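Local coordinates for hypothetical bacterial 6-phosphogluconolactonase (Bacteroides fragilis, PDB 3SCY), which is a putative 6-phosphogluconolactonase with a seven-bladed beta-propeller fold, which would hydrolyse 6-phosphogluconolactone in the pentose phosphate pathway if the assignment holds, at residues P308-N316 / K353-D361. Numbering follows the deposited sequence.
Sequences PRNFIITPN and KPVCLKFVD
Ile312 and Phe359 each bury about 97 Å² between strands 310-313 and 354-360, the largest share of any residue, and they touch each other; the strands run in nearly the same direction, 20° apart. The isoleucine brings both branches obliquely to the CD2-CE2 side of the ring. Its CG1 arm stands anti to the backbone N (chi1 -167°) and continues extended, carrying CD1 to 3.6 Å from Phe359 CD2, while Ile312 CG2 lies 3.7 Å from Phe359 CE2. Two residues on, Thr314 CG2 meets the same ring near CE2 and CZ. Ile312 CG2 also packs against Leu357 CB at 3.7 Å, which extends the apolar packing to Leu357.

Toward the N-terminal end of strand 310-313 the apolar packing gives way to a polar tie. Asn310 reaches across with its amide, and Leu357 N donates to Asn310 OD1 at 2.8 Å. The bond is bent, 141° at the hydrogen, and the donor stands well above the carbonyl plane, off the lone pairs. Waters bridge parts of the gap: one lies 2.8 Å from both Phe311 O and Leu357 O, and another, in the guanidinium plane at its edge, accepts from Arg309 NE and is within bonding distance of Val355 O. Arg309 CD rests on Val355 CG1 at 3.9 Å.

The two are the innermost strands of adjacent four-stranded antiparallel blades; 354-360, from the C-terminus, completes a blade whose other three strands come from the N-terminus, the ring-closing "velcro" of beta-propellers. It pairs with 13-20 through a classic beta bulge, Val355 and Cys356 both facing Gly19. Leu357 also touches Leu321 of strand 319-324, and Phe359 touches Met16 of strand 13-20, while Phe311, pointing away from 354-360, packs edge-to-face with His265 and against Tyr274 of strand 272-277.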
# COMPACT_ATOMS: atom_id res chain seq x y z
N PRO A 308 6.84 0.16 -12.00
CA PRO A 308 6.68 0.91 -10.73
C PRO A 308 5.42 0.48 -9.98
O PRO A 308 4.42 1.19 -9.93
CB PRO A 308 6.56 2.37 -11.21
CG PRO A 308 5.93 2.26 -12.57
CD PRO A 308 6.50 0.99 -13.17
N ARG A 309 5.45 -0.70 -9.37
CA ARG A 309 4.29 -1.23 -8.64
C ARG A 309 4.00 -0.46 -7.31
O ARG A 309 2.87 -0.49 -6.79
CB ARG A 309 4.58 -2.71 -8.33
CG ARG A 309 3.62 -3.43 -7.38
CD ARG A 309 3.90 -4.94 -7.40
NE ARG A 309 3.16 -5.62 -6.33
CZ ARG A 309 2.18 -6.50 -6.52
NH1 ARG A 309 1.83 -6.87 -7.75
NH2 ARG A 309 1.54 -7.03 -5.47
N ASN A 310 5.02 0.21 -6.77
CA ASN A 310 4.92 0.90 -5.50
C ASN A 310 5.84 2.10 -5.48
O ASN A 310 6.90 2.07 -6.09
CB ASN A 310 5.33 -0.09 -4.38
CG ASN A 310 5.28 0.51 -3.00
OD1 ASN A 310 6.24 1.13 -2.52
ND2 ASN A 310 4.12 0.43 -2.37
N PHE A 311 5.43 3.16 -4.78
CA PHE A 311 6.30 4.30 -4.58
C PHE A 311 5.91 4.93 -3.24
O PHE A 311 4.98 4.47 -2.58
CB PHE A 311 6.25 5.29 -5.77
CG PHE A 311 4.95 6.00 -6.01
CD1 PHE A 311 3.94 5.41 -6.78
CD2 PHE A 311 4.74 7.29 -5.51
CE1 PHE A 311 2.73 6.08 -6.99
CE2 PHE A 311 3.52 7.94 -5.72
CZ PHE A 311 2.53 7.33 -6.46
N ILE A 312 6.66 5.96 -2.83
CA ILE A 312 6.39 6.64 -1.56
C ILE A 312 6.90 8.07 -1.66
O ILE A 312 7.84 8.34 -2.43
CB ILE A 312 7.06 5.86 -0.39
CG1 ILE A 312 6.54 6.35 0.99
CG2 ILE A 312 8.61 5.90 -0.48
CD1 ILE A 312 6.88 5.36 2.13
N ILE A 313 6.29 8.98 -0.89
CA ILE A 313 6.73 10.38 -0.78
C ILE A 313 7.29 10.56 0.64
O ILE A 313 6.69 10.10 1.62
CB ILE A 313 5.59 11.36 -1.10
CG1 ILE A 313 5.05 11.10 -2.52
CG2 ILE A 313 6.05 12.82 -0.94
CD1 ILE A 313 3.83 11.90 -2.90
N THR A 314 8.43 11.26 0.76
CA THR A 314 8.99 11.52 2.09
C THR A 314 8.04 12.42 2.90
O THR A 314 7.33 13.25 2.31
CB THR A 314 10.37 12.13 1.97
OG1 THR A 314 10.31 13.36 1.21
CG2 THR A 314 11.40 11.14 1.36
N PRO A 315 8.06 12.32 4.26
CA PRO A 315 7.15 13.15 5.07
C PRO A 315 7.29 14.66 4.84
O PRO A 315 6.30 15.38 4.95
CB PRO A 315 7.54 12.79 6.51
CG PRO A 315 8.03 11.37 6.40
CD PRO A 315 8.79 11.35 5.09
N ASN A 316 8.49 15.15 4.47
CA ASN A 316 8.70 16.58 4.21
C ASN A 316 8.24 16.97 2.79
O ASN A 316 8.34 18.14 2.42
CB ASN A 316 10.16 16.98 4.45
CG ASN A 316 11.16 16.47 3.45
OD1 ASN A 316 10.85 15.69 2.55
ND2 ASN A 316 12.42 16.83 3.65
N LYS A 353 14.08 -6.86 -7.47
CA LYS A 353 12.60 -6.92 -7.48
C LYS A 353 11.96 -6.16 -6.31
O LYS A 353 11.13 -6.73 -5.60
CB LYS A 353 12.12 -8.39 -7.50
CG LYS A 353 12.67 -9.15 -8.70
CD LYS A 353 12.00 -10.49 -8.90
CE LYS A 353 12.55 -11.19 -10.14
NZ LYS A 353 14.00 -11.46 -10.04
N PRO A 354 12.30 -4.85 -6.11
CA PRO A 354 11.66 -4.09 -5.04
C PRO A 354 10.22 -3.79 -5.38
O PRO A 354 9.93 -3.38 -6.52
CB PRO A 354 12.48 -2.80 -4.96
CG PRO A 354 12.98 -2.59 -6.39
CD PRO A 354 13.23 -4.01 -6.90
N VAL A 355 9.31 -4.02 -4.41
CA VAL A 355 7.87 -3.82 -4.66
C VAL A 355 7.14 -3.15 -3.48
O VAL A 355 5.93 -3.00 -3.56
CB VAL A 355 7.16 -5.15 -5.06
CG1 VAL A 355 7.62 -5.66 -6.43
CG2 VAL A 355 7.34 -6.25 -4.01
N CYS A 356 7.84 -2.75 -2.40
CA CYS A 356 7.14 -2.08 -1.30
C CYS A 356 8.11 -1.22 -0.57
O CYS A 356 9.14 -1.73 -0.15
CB CYS A 356 6.47 -3.07 -0.37
SG CYS A 356 5.50 -2.27 0.93
N LEU A 357 7.80 0.07 -0.41
CA LEU A 357 8.62 1.02 0.31
C LEU A 357 7.85 1.58 1.46
O LEU A 357 6.69 2.00 1.29
CB LEU A 357 9.05 2.18 -0.61
CG LEU A 357 9.69 1.79 -1.95
CD1 LEU A 357 10.02 3.04 -2.77
CD2 LEU A 357 10.94 0.96 -1.75
N LYS A 358 8.46 1.58 2.65
CA LYS A 358 7.85 2.19 3.83
C LYS A 358 8.88 2.93 4.63
O LYS A 358 10.05 2.56 4.59
CB LYS A 358 7.19 1.12 4.74
CG LYS A 358 5.98 0.42 4.12
CD LYS A 358 4.75 1.31 3.99
CE LYS A 358 3.67 0.56 3.26
NZ LYS A 358 2.38 1.31 3.30
N PHE A 359 8.46 3.98 5.35
CA PHE A 359 9.39 4.71 6.23
C PHE A 359 8.97 4.57 7.67
O PHE A 359 7.79 4.46 7.97
CB PHE A 359 9.44 6.22 5.91
CG PHE A 359 10.06 6.59 4.58
CD1 PHE A 359 11.36 6.21 4.26
CD2 PHE A 359 9.36 7.41 3.68
CE1 PHE A 359 11.92 6.55 3.04
CE2 PHE A 359 9.94 7.77 2.47
CZ PHE A 359 11.23 7.36 2.16
N VAL A 360 9.97 4.61 8.56
CA VAL A 360 9.88 4.68 10.02
C VAL A 360 10.72 5.94 10.35
O VAL A 360 11.88 6.04 9.90
CB VAL A 360 10.37 3.40 10.72
CG1 VAL A 360 10.23 3.52 12.24
CG2 VAL A 360 9.63 2.18 10.20
N ASP A 361 10.09 6.95 10.98
CA ASP A 361 10.71 8.26 11.29
C ASP A 361 11.91 8.12 12.24
O ASP A 361 11.80 7.39 13.24
CB ASP A 361 9.67 9.22 11.90
OXT ASP A 361 12.95 8.78 11.97
O HOH W 1 3.78 -4.65 -3.66
O HOH W 2 7.69 -2.12 -7.84
O HOH W 3 4.59 2.97 -0.25